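Local coordinates for angiotensin-converting enzyme (Anopheles gambiae, PDB 6S1Y), which probably cleaves peptides as a zinc metallopeptidase of the angiotensin-converting enzyme family, with a zinc-binding HExxH helix, at residues A[507-512]-A[569-574]; A[401-406]-A[529-534]; A[110-115]-A[168-173]; A[54-59]-A[101-106]. One frame throughout, in Å; residues are numbered along the deposited sequence. Where two conformers were deposited one is given.

Contact 1: A[507-512]-A[569-574]; sequences FHRAAC and ADAILE
Arg-509 reaches across from helix 507-512 and lays its guanidinium over the methyl of Ala-571. The CB of Ala-571 sits under the centre of one face of that flat group, 3.9 Å from Arg-509 CZ. The chain is extended as it leaves its helix and then bends at chi3 (66°). The acidic partners come to the edge of the guanidinium, near its plane, not to its faces. Asp-570 was modelled in two conformers, so its share is less certain. In the conformer described it arrives at about a right angle to the arginine chain, and its carboxylate plane is turned 74° from the guanidinium plane. Its OD2 then accepts a weak but fairly straight hydrogen bond from Arg-509 NH1, at 3.4 Å. Glu-574, one turn further on, extends its chain toward the same nitrogen. The salt bridge from its OE1 to Arg-509 NH1 is long, 3.7 Å. Its other oxygen, OE2, is hydrogen-bonded to Tyr-518 OH, which helps hold the carboxylate in place. A water accepts from Arg-509 NH2 at 2.9 Å and, in this conformer, donates weakly to Asp-570 OD2.

The axes of segments 507-512 and 570-574 are 79° apart. The CA atoms of Arg-509 and Ala-571 are 6.9 Å apart, a spacing that the small Ala-571 suits. Helix 495-514 is thus joined to the start of helix 570-575. Both bridges to Arg-509 NH1 are loose, and one may be partial. The network probably works by charge balance more than by tight, directional bonds.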
# COMPACT_ATOMS: atom_id res chain seq x y z
N PHE A 507 -1.11 2.44 16.34
CA PHE A 507 0.15 1.79 16.70
C PHE A 507 1.20 2.84 17.09
O PHE A 507 1.90 2.70 18.10
CB PHE A 507 0.66 0.95 15.53
CG PHE A 507 -0.22 -0.23 15.16
CD1 PHE A 507 -1.18 -0.71 16.03
CD2 PHE A 507 -0.04 -0.88 13.96
CE1 PHE A 507 -1.95 -1.81 15.69
CE2 PHE A 507 -0.81 -1.98 13.61
CZ PHE A 507 -1.77 -2.45 14.48
N HIS A 508 1.34 3.89 16.27
CA HIS A 508 2.31 4.95 16.56
C HIS A 508 2.04 5.59 17.92
O HIS A 508 2.98 5.87 18.68
CB HIS A 508 2.25 6.00 15.45
CG HIS A 508 3.15 7.18 15.65
ND1 HIS A 508 4.52 7.09 15.62
CD2 HIS A 508 2.87 8.50 15.83
CE1 HIS A 508 5.05 8.28 15.77
NE2 HIS A 508 4.08 9.16 15.91
N ARG A 509 0.77 5.86 18.23
CA ARG A 509 0.44 6.48 19.50
C ARG A 509 0.84 5.58 20.66
O ARG A 509 1.41 6.05 21.66
CB ARG A 509 -1.05 6.78 19.56
CG ARG A 509 -1.55 7.31 20.92
CD ARG A 509 -2.96 7.86 20.84
NE ARG A 509 -3.94 6.84 20.54
CZ ARG A 509 -5.23 7.07 20.34
NH1 ARG A 509 -5.70 8.31 20.42
NH2 ARG A 509 -6.05 6.06 20.06
N ALA A 510 0.55 4.29 20.56
CA ALA A 510 0.91 3.35 21.61
C ALA A 510 2.42 3.24 21.76
O ALA A 510 2.94 3.18 22.88
CB ALA A 510 0.29 1.98 21.32
N ALA A 511 3.15 3.23 20.65
CA ALA A 511 4.60 3.08 20.76
C ALA A 511 5.25 4.33 21.33
O ALA A 511 6.23 4.23 22.08
CB ALA A 511 5.20 2.73 19.39
N CYS A 512 4.75 5.51 20.95
CA CYS A 512 5.27 6.74 21.52
C CYS A 512 4.98 6.81 23.02
O CYS A 512 5.84 7.21 23.80
CB CYS A 512 4.67 7.95 20.80
SG CYS A 512 5.05 7.99 19.02
N ALA A 569 -10.40 6.04 14.09
CA ALA A 569 -9.79 7.22 13.50
C ALA A 569 -9.39 8.27 14.53
O ALA A 569 -8.91 9.34 14.13
CB ALA A 569 -10.74 7.87 12.49
N ASP A 570 -9.59 8.00 15.82
CA ASP A 570 -9.24 8.96 16.87
C ASP A 570 -7.79 9.40 16.74
O ASP A 570 -7.48 10.60 16.71
CB ASP A 570 -9.51 8.33 18.25
CG ASP A 570 -9.09 9.21 19.42
OD1 ASP A 570 -8.80 10.42 19.23
OD2 ASP A 570 -9.06 8.68 20.56
N ALA A 571 -6.88 8.42 16.61
CA ALA A 571 -5.45 8.71 16.59
C ALA A 571 -5.08 9.61 15.42
O ALA A 571 -4.38 10.61 15.58
CB ALA A 571 -4.64 7.42 16.55
N ILE A 572 -5.55 9.27 14.22
CA ILE A 572 -5.15 10.03 13.04
C ILE A 572 -5.81 11.41 13.02
O ILE A 572 -5.19 12.38 12.57
CB ILE A 572 -5.45 9.25 11.74
CG1 ILE A 572 -4.84 9.99 10.55
CG2 ILE A 572 -6.93 9.04 11.53
CD1 ILE A 572 -5.07 9.31 9.20
N LEU A 573 -7.04 11.54 13.52
CA LEU A 573 -7.62 12.88 13.65
C LEU A 573 -6.87 13.73 14.66
O LEU A 573 -6.73 14.95 14.46
CB LEU A 573 -9.10 12.79 14.04
CG LEU A 573 -10.00 12.18 12.97
CD1 LEU A 573 -11.43 11.95 13.49
CD2 LEU A 573 -10.00 13.06 11.74
N GLU A 574 -6.36 13.13 15.74
CA GLU A 574 -5.52 13.89 16.68
C GLU A 574 -4.22 14.32 16.01
O GLU A 574 -3.75 15.45 16.22
CB GLU A 574 -5.22 13.05 17.93
CG GLU A 574 -4.35 13.77 18.98
CD GLU A 574 -3.95 12.88 20.18
OE1 GLU A 574 -4.50 11.76 20.34
OE2 GLU A 574 -3.06 13.31 20.96
O HOH W 1 -8.82 5.26 19.93

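Contact 2: A[401-406]-A[529-534]; sequences LKKVGL and NCDIYQ
Lys-403 runs its aliphatic chain past the ring of Tyr-533, with CD 4.2 Å from Tyr-533 CD2. The chain is extended beyond CG, which carries the ammonium from the end of helix 398-403 to the loop 529-534. There it meets Asp-531, whose side chain comes from the opposite direction. Lys-403 NZ donates to Asp-531 OD2 at 2.8 Å, a short salt bridge made from above the carboxylate plane, 43° out of it. The same OD2 also takes a hydrogen bond from His-400 ND1. The other oxygen, OD1, accepts from the backbone N of Tyr-533 at 3.0 Å and closes an Asx turn. A water accepts from Lys-403 NZ and donates to Tyr-533 O and Gln-534 OE1, so it ties the ammonium to the loop a second time. The Tyr-533 hydroxyl is hydrogen-bonded to Asp-295.

The helix ends just beyond the lysine in a Schellman motif. Asp-531 is buried, and both of its oxygens are engaged. The lysine and histidine bonds would be expected to keep it ionised, while the Asx turn probably helps to set its rotation. The exposed lysine thereby fastens a loop without regular structure to a helix end.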
# COMPACT_ATOMS: atom_id res chain seq x y z
N LEU A 401 15.41 13.20 11.92
CA LEU A 401 16.24 13.59 10.80
C LEU A 401 17.44 14.41 11.26
O LEU A 401 18.48 14.41 10.60
CB LEU A 401 15.42 14.39 9.79
CG LEU A 401 14.21 13.62 9.24
CD1 LEU A 401 13.23 14.56 8.56
CD2 LEU A 401 14.70 12.51 8.29
N LYS A 402 17.30 15.14 12.37
CA LYS A 402 18.44 15.85 12.93
C LYS A 402 19.43 14.87 13.56
O LYS A 402 20.63 14.93 13.28
CB LYS A 402 17.97 16.90 13.94
CG LYS A 402 17.54 18.22 13.29
CD LYS A 402 17.46 19.38 14.29
CE LYS A 402 16.09 19.47 14.94
NZ LYS A 402 16.16 20.06 16.32
N LYS A 403 18.93 13.92 14.35
CA LYS A 403 19.78 12.87 14.91
C LYS A 403 20.70 12.27 13.85
O LYS A 403 21.93 12.25 14.00
CB LYS A 403 18.92 11.77 15.53
CG LYS A 403 18.44 12.03 16.94
CD LYS A 403 17.55 10.88 17.44
CE LYS A 403 16.69 11.32 18.63
NZ LYS A 403 15.47 10.48 18.81
N VAL A 404 20.11 11.74 12.76
CA VAL A 404 20.87 11.04 11.73
C VAL A 404 21.54 12.00 10.77
O VAL A 404 22.14 11.56 9.78
CB VAL A 404 19.96 10.07 10.94
CG1 VAL A 404 19.25 9.13 11.89
CG2 VAL A 404 18.92 10.84 10.10
N GLY A 405 21.46 13.29 11.02
CA GLY A 405 22.23 14.23 10.26
C GLY A 405 21.66 14.61 8.92
O GLY A 405 22.37 15.25 8.12
N LEU A 406 20.41 14.26 8.63
CA LEU A 406 19.84 14.57 7.32
C LEU A 406 19.18 15.93 7.28
O LEU A 406 18.84 16.41 6.20
CB LEU A 406 18.82 13.52 6.91
CG LEU A 406 19.43 12.23 6.38
CD1 LEU A 406 18.39 11.15 6.31
CD2 LEU A 406 20.07 12.44 5.02
N ASN A 529 5.80 15.00 16.93
CA ASN A 529 7.24 15.13 17.15
C ASN A 529 7.84 13.92 17.88
O ASN A 529 8.97 14.00 18.36
CB ASN A 529 7.56 16.42 17.92
CG ASN A 529 6.95 16.46 19.32
OD1 ASN A 529 6.44 15.46 19.83
ND2 ASN A 529 7.01 17.63 19.95
N CYS A 530 7.11 12.80 17.95
CA CYS A 530 7.59 11.61 18.64
C CYS A 530 8.55 10.81 17.78
O CYS A 530 8.26 10.53 16.61
CB CYS A 530 6.42 10.71 19.04
SG CYS A 530 6.87 8.91 18.91
N ASP A 531 9.67 10.39 18.36
CA ASP A 531 10.62 9.48 17.72
C ASP A 531 10.82 8.27 18.63
O ASP A 531 11.32 8.41 19.76
CB ASP A 531 11.95 10.18 17.46
CG ASP A 531 12.92 9.32 16.67
OD1 ASP A 531 12.49 8.26 16.19
OD2 ASP A 531 14.11 9.70 16.52
N ILE A 532 10.46 7.07 18.15
CA ILE A 532 10.61 5.87 18.96
C ILE A 532 11.94 5.18 18.69
O ILE A 532 12.15 4.03 19.10
CB ILE A 532 9.46 4.88 18.75
CG1 ILE A 532 9.53 4.25 17.35
CG2 ILE A 532 8.14 5.54 18.99
CD1 ILE A 532 8.52 3.13 17.17
N TYR A 533 12.84 5.85 17.96
CA TYR A 533 14.19 5.33 17.76
C TYR A 533 14.87 5.03 19.10
O TYR A 533 14.95 5.90 19.97
CB TYR A 533 14.99 6.35 16.95
CG TYR A 533 16.39 5.94 16.55
CD1 TYR A 533 16.61 4.81 15.77
CD2 TYR A 533 17.50 6.70 16.92
CE1 TYR A 533 17.92 4.43 15.38
CE2 TYR A 533 18.80 6.34 16.54
CZ TYR A 533 19.00 5.21 15.77
OH TYR A 533 20.29 4.88 15.40
N GLN A 534 15.37 3.79 19.24
CA GLN A 534 16.11 3.30 20.40
C GLN A 534 15.22 3.04 21.60
O GLN A 534 15.71 3.04 22.73
CB GLN A 534 17.24 4.25 20.82
CG GLN A 534 18.24 4.51 19.71
CD GLN A 534 19.28 5.54 20.05
OE1 GLN A 534 18.98 6.61 20.60
NE2 GLN A 534 20.53 5.24 19.71
O HOH W 2 16.44 8.16 20.65

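Contact 3: A[110-115]-A[168-173]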
# COMPACT_ATOMS: atom_id res chain seq x y z
N ILE A 110 -4.52 -12.44 -15.18
CA ILE A 110 -3.82 -11.49 -14.30
C ILE A 110 -2.43 -11.19 -14.84
O ILE A 110 -2.06 -10.02 -15.07
CB ILE A 110 -3.79 -12.04 -12.86
CG1 ILE A 110 -5.23 -12.17 -12.34
CG2 ILE A 110 -2.93 -11.17 -11.97
CD1 ILE A 110 -5.36 -12.80 -10.97
N ALA A 111 -1.63 -12.24 -15.06
CA ALA A 111 -0.28 -12.07 -15.58
C ALA A 111 -0.28 -11.28 -16.87
O ALA A 111 0.64 -10.50 -17.14
CB ALA A 111 0.36 -13.45 -15.81
N SER A 112 -1.32 -11.43 -17.68
CA SER A 112 -1.41 -10.65 -18.91
C SER A 112 -1.51 -9.15 -18.61
O SER A 112 -0.87 -8.34 -19.29
CB SER A 112 -2.61 -11.11 -19.72
OG SER A 112 -2.83 -10.20 -20.78
N MET A 113 -2.31 -8.77 -17.61
CA MET A 113 -2.38 -7.37 -17.20
C MET A 113 -1.05 -6.90 -16.61
O MET A 113 -0.51 -5.85 -17.01
CB MET A 113 -3.51 -7.15 -16.19
CG MET A 113 -4.87 -7.53 -16.69
SD MET A 113 -6.20 -6.94 -15.63
CE MET A 113 -6.14 -8.12 -14.29
N GLU A 114 -0.53 -7.64 -15.63
CA GLU A 114 0.68 -7.23 -14.91
C GLU A 114 1.86 -7.13 -15.85
O GLU A 114 2.65 -6.18 -15.78
CB GLU A 114 0.95 -8.22 -13.77
CG GLU A 114 2.27 -8.01 -12.98
CD GLU A 114 2.32 -8.83 -11.69
OE1 GLU A 114 1.64 -9.88 -11.61
OE2 GLU A 114 3.03 -8.40 -10.75
N SER A 115 1.97 -8.07 -16.78
CA SER A 115 3.05 -8.04 -17.76
C SER A 115 2.97 -6.79 -18.62
O SER A 115 4.00 -6.16 -18.91
CB SER A 115 2.98 -9.29 -18.63
OG SER A 115 3.82 -9.13 -19.76
N ARG A 168 -8.34 -4.49 -21.33
CA ARG A 168 -9.75 -4.60 -20.94
C ARG A 168 -10.21 -6.05 -20.91
O ARG A 168 -10.79 -6.51 -19.92
CB ARG A 168 -10.63 -3.79 -21.90
CG ARG A 168 -12.17 -3.85 -21.60
CD ARG A 168 -13.01 -3.40 -22.81
NE ARG A 168 -12.65 -2.03 -23.20
CZ ARG A 168 -13.16 -0.93 -22.64
NH1 ARG A 168 -14.07 -1.03 -21.67
NH2 ARG A 168 -12.77 0.28 -23.05
N GLU A 169 -9.93 -6.80 -21.97
CA GLU A 169 -10.46 -8.16 -22.08
C GLU A 169 -9.85 -9.09 -21.05
O GLU A 169 -10.56 -9.91 -20.46
CB GLU A 169 -10.22 -8.68 -23.50
CG GLU A 169 -10.58 -7.65 -24.58
CD GLU A 169 -10.85 -8.27 -25.93
OE1 GLU A 169 -11.77 -7.79 -26.63
OE2 GLU A 169 -10.15 -9.25 -26.29
N SER A 170 -8.54 -9.00 -20.80
CA SER A 170 -7.97 -9.78 -19.72
C SER A 170 -8.61 -9.42 -18.39
O SER A 170 -8.91 -10.30 -17.58
CB SER A 170 -6.45 -9.58 -19.63
OG SER A 170 -5.83 -9.85 -20.88
N PHE A 171 -8.83 -8.13 -18.15
CA PHE A 171 -9.53 -7.73 -16.93
C PHE A 171 -10.92 -8.35 -16.86
O PHE A 171 -11.33 -8.84 -15.80
CB PHE A 171 -9.65 -6.20 -16.85
CG PHE A 171 -10.35 -5.71 -15.62
CD1 PHE A 171 -9.64 -5.46 -14.46
CD2 PHE A 171 -11.71 -5.49 -15.63
CE1 PHE A 171 -10.29 -4.98 -13.31
CE2 PHE A 171 -12.36 -5.04 -14.50
CZ PHE A 171 -11.65 -4.77 -13.34
N GLN A 172 -11.67 -8.34 -17.96
CA GLN A 172 -13.03 -8.87 -17.91
C GLN A 172 -13.01 -10.36 -17.59
O GLN A 172 -13.85 -10.85 -16.82
CB GLN A 172 -13.74 -8.62 -19.24
CG GLN A 172 -15.20 -9.06 -19.24
CD GLN A 172 -16.00 -8.35 -18.18
OE1 GLN A 172 -15.87 -7.13 -17.99
NE2 GLN A 172 -16.82 -9.10 -17.47
N LYS A 173 -12.04 -11.09 -18.16
CA LYS A 173 -11.89 -12.51 -17.85
C LYS A 173 -11.52 -12.71 -16.39
O LYS A 173 -12.04 -13.61 -15.73
CB LYS A 173 -10.83 -13.11 -18.77
CG LYS A 173 -10.46 -14.55 -18.42
CD LYS A 173 -11.64 -15.51 -18.57
CE LYS A 173 -12.03 -15.68 -20.03
NZ LYS A 173 -13.26 -16.52 -20.17
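Helices 110-115 and 168-173 run roughly antiparallel, their axes 8.7 Å apart at closest approach and crossing at -145°. The CA atoms of Met-113 and Ser-170 lie 6.6 Å from each other. Ser-170 is small and faces the other helix, which suits this close approach. Its CB packs on Met-113 CG at 3.9 Å. Its OG meets the OG of Ser-112, and the two OG atoms are hydrogen-bonded, 3.0 Å apart. With chi1 at 170°, Ser-112 OG continues the direction of its CB toward Ser-170.

Met-113 carries the apolar half. Its chain reaches out past Ser-170 and bends at chi3, so SD comes down beside Phe-171. The sulfur is 3.7 Å from Phe-171 CB and lies at the ring edge, in the plane of the ring. This is a Met-aromatic contact, with SD 5.2 Å from the ring centroid. Phe-171 also meets Phe-480 edge to face, and both Met-113 and Phe-171 touch helix 486-489.

The interface is therefore split. A hydroxyl pair bonds at its partly exposed margin, and sulfur and ring pack on its buried side. The serine pair gives each hydroxyl one partner between the helices. The thioether gives the buried side a polarisable contact that needs no hydrogen bond.

Contact 4: A[54-59]-A[101-106]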
# COMPACT_ATOMS: atom_id res chain seq x y z
N LYS A 54 2.76 -23.22 -13.61
CA LYS A 54 2.90 -24.64 -13.28
C LYS A 54 3.04 -24.85 -11.77
O LYS A 54 2.33 -25.66 -11.17
CB LYS A 54 4.10 -25.25 -14.01
CG LYS A 54 4.14 -26.78 -13.90
CD LYS A 54 5.56 -27.34 -13.80
CE LYS A 54 5.60 -28.63 -12.95
NZ LYS A 54 4.53 -29.62 -13.34
N ALA A 55 3.97 -24.13 -11.14
CA ALA A 55 4.16 -24.30 -9.70
C ALA A 55 2.92 -23.86 -8.93
O ALA A 55 2.60 -24.44 -7.89
CB ALA A 55 5.38 -23.50 -9.24
N ALA A 56 2.20 -22.86 -9.45
CA ALA A 56 0.94 -22.48 -8.83
C ALA A 56 -0.11 -23.57 -9.03
O ALA A 56 -0.87 -23.89 -8.10
CB ALA A 56 0.45 -21.15 -9.40
N ALA A 57 -0.17 -24.16 -10.23
CA ALA A 57 -1.10 -25.26 -10.46
C ALA A 57 -0.80 -26.42 -9.52
O ALA A 57 -1.72 -27.00 -8.93
CB ALA A 57 -1.04 -25.71 -11.92
N ASP A 58 0.48 -26.75 -9.36
CA ASP A 58 0.89 -27.81 -8.43
C ASP A 58 0.39 -27.52 -7.02
O ASP A 58 -0.16 -28.40 -6.35
CB ASP A 58 2.42 -27.95 -8.41
CG ASP A 58 2.97 -28.46 -9.72
OD1 ASP A 58 2.16 -28.87 -10.58
OD2 ASP A 58 4.22 -28.45 -9.88
N PHE A 59 0.60 -26.29 -6.55
CA PHE A 59 0.14 -25.95 -5.22
C PHE A 59 -1.37 -26.05 -5.13
O PHE A 59 -1.92 -26.48 -4.11
CB PHE A 59 0.61 -24.55 -4.83
CG PHE A 59 0.01 -24.06 -3.55
CD1 PHE A 59 0.49 -24.49 -2.34
CD2 PHE A 59 -1.06 -23.19 -3.57
CE1 PHE A 59 -0.07 -24.05 -1.16
CE2 PHE A 59 -1.63 -22.75 -2.40
CZ PHE A 59 -1.13 -23.18 -1.19
N ASP A 101 -8.12 -26.05 -15.18
CA ASP A 101 -8.12 -25.30 -16.43
C ASP A 101 -8.51 -23.85 -16.17
O ASP A 101 -7.88 -22.92 -16.69
CB ASP A 101 -9.05 -25.93 -17.45
CG ASP A 101 -10.45 -26.09 -16.93
OD1 ASP A 101 -10.57 -26.41 -15.73
OD2 ASP A 101 -11.42 -25.88 -17.70
N GLN A 102 -9.56 -23.64 -15.37
CA GLN A 102 -10.02 -22.28 -15.06
C GLN A 102 -9.04 -21.57 -14.13
O GLN A 102 -8.89 -20.34 -14.22
CB GLN A 102 -11.42 -22.32 -14.45
CG GLN A 102 -12.55 -22.69 -15.42
CD GLN A 102 -13.93 -22.60 -14.77
OE1 GLN A 102 -14.29 -23.42 -13.93
NE2 GLN A 102 -14.70 -21.56 -15.13
N PHE A 103 -8.39 -22.30 -13.23
CA PHE A 103 -7.33 -21.72 -12.41
C PHE A 103 -6.23 -21.13 -13.27
O PHE A 103 -5.86 -19.96 -13.12
CB PHE A 103 -6.78 -22.80 -11.47
CG PHE A 103 -5.68 -22.32 -10.55
CD1 PHE A 103 -5.98 -21.82 -9.30
CD2 PHE A 103 -4.35 -22.41 -10.93
CE1 PHE A 103 -4.99 -21.38 -8.44
CE2 PHE A 103 -3.34 -21.99 -10.06
CZ PHE A 103 -3.65 -21.47 -8.82
N LYS A 104 -5.69 -21.91 -14.20
CA LYS A 104 -4.62 -21.39 -15.03
C LYS A 104 -5.12 -20.30 -15.97
O LYS A 104 -4.34 -19.43 -16.38
CB LYS A 104 -3.95 -22.52 -15.81
CG LYS A 104 -3.45 -23.64 -14.92
CD LYS A 104 -2.48 -24.55 -15.67
CE LYS A 104 -2.75 -26.03 -15.40
NZ LYS A 104 -2.37 -26.84 -16.60
N GLU A 105 -6.40 -20.32 -16.31
CA GLU A 105 -6.94 -19.26 -17.15
C GLU A 105 -7.00 -17.95 -16.37
O GLU A 105 -6.71 -16.88 -16.90
CB GLU A 105 -8.32 -19.66 -17.68
CG GLU A 105 -8.80 -18.85 -18.87
CD GLU A 105 -10.19 -19.23 -19.34
OE1 GLU A 105 -10.98 -19.82 -18.56
OE2 GLU A 105 -10.50 -18.92 -20.51
N LEU A 106 -7.33 -18.03 -15.08
CA LEU A 106 -7.38 -16.85 -14.24
C LEU A 106 -5.98 -16.26 -14.02
O LEU A 106 -5.76 -15.07 -14.23
CB LEU A 106 -8.04 -17.21 -12.91
CG LEU A 106 -7.99 -16.17 -11.80
CD1 LEU A 106 -8.60 -14.84 -12.25
CD2 LEU A 106 -8.71 -16.70 -10.58
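Ala-56 is the first residue of helix 54-59 to meet the opposing helix, 101-106. Its methyl lies at the edge of the Phe-103 ring, in the ring plane, with CB 3.9 Å from Phe-103 CE2. Its carbonyl O is also close to that ring atom, at 3.7 Å. With chi1 at -180°, the Phe-103 ring extends from its helix to the backbone of the first. Next comes Ala-57. Its backbone N approaches the same CE2 at 3.8 Å, so the end of the ring rests on the Ala-56 to Ala-57 peptide. Its methyl touches the aliphatic part of the Lys-104 chain, with Ala-57 CB 3.9 Å from Lys-104 CE. Further along, Phe-59 belongs to another interface and packs edge to face with Tyr-26 of helix 12-42.

No hydrogen bond crosses between these two segments. The CA atoms of Ala-57 and Lys-104 are 6.9 Å apart, and the axes cross at 139°. This is van der Waals packing of a ring and a lysine chain on alanines and their backbone. It joins the roughly antiparallel helices 46-70 and 100-119 in the largely helical fold of the angiotensin-converting enzyme family.

In the fold
The four contacts form two pairs on opposite sides of the chain's centre. Contacts 1 and 2 touch through the Cys-512 to Cys-530 disulfide, which ties helix 495-514 to the loop 529-534. Contacts 3 and 4 share helix 100-119, and their centres lie about 15 Å apart. Contact 4 is the buried one; the other three are partly buried. The chemistry differs accordingly. Contacts 1 and 2 rely on salt bridges and water, loose in the first and short in the second. Contact 3 mixes a hydroxyl pair with sulfur and ring. Contact 4 has no hydrogen bond or salt bridge across it. The side chain of Met-113 in contact 3 is about 13 Å from the bound ligand.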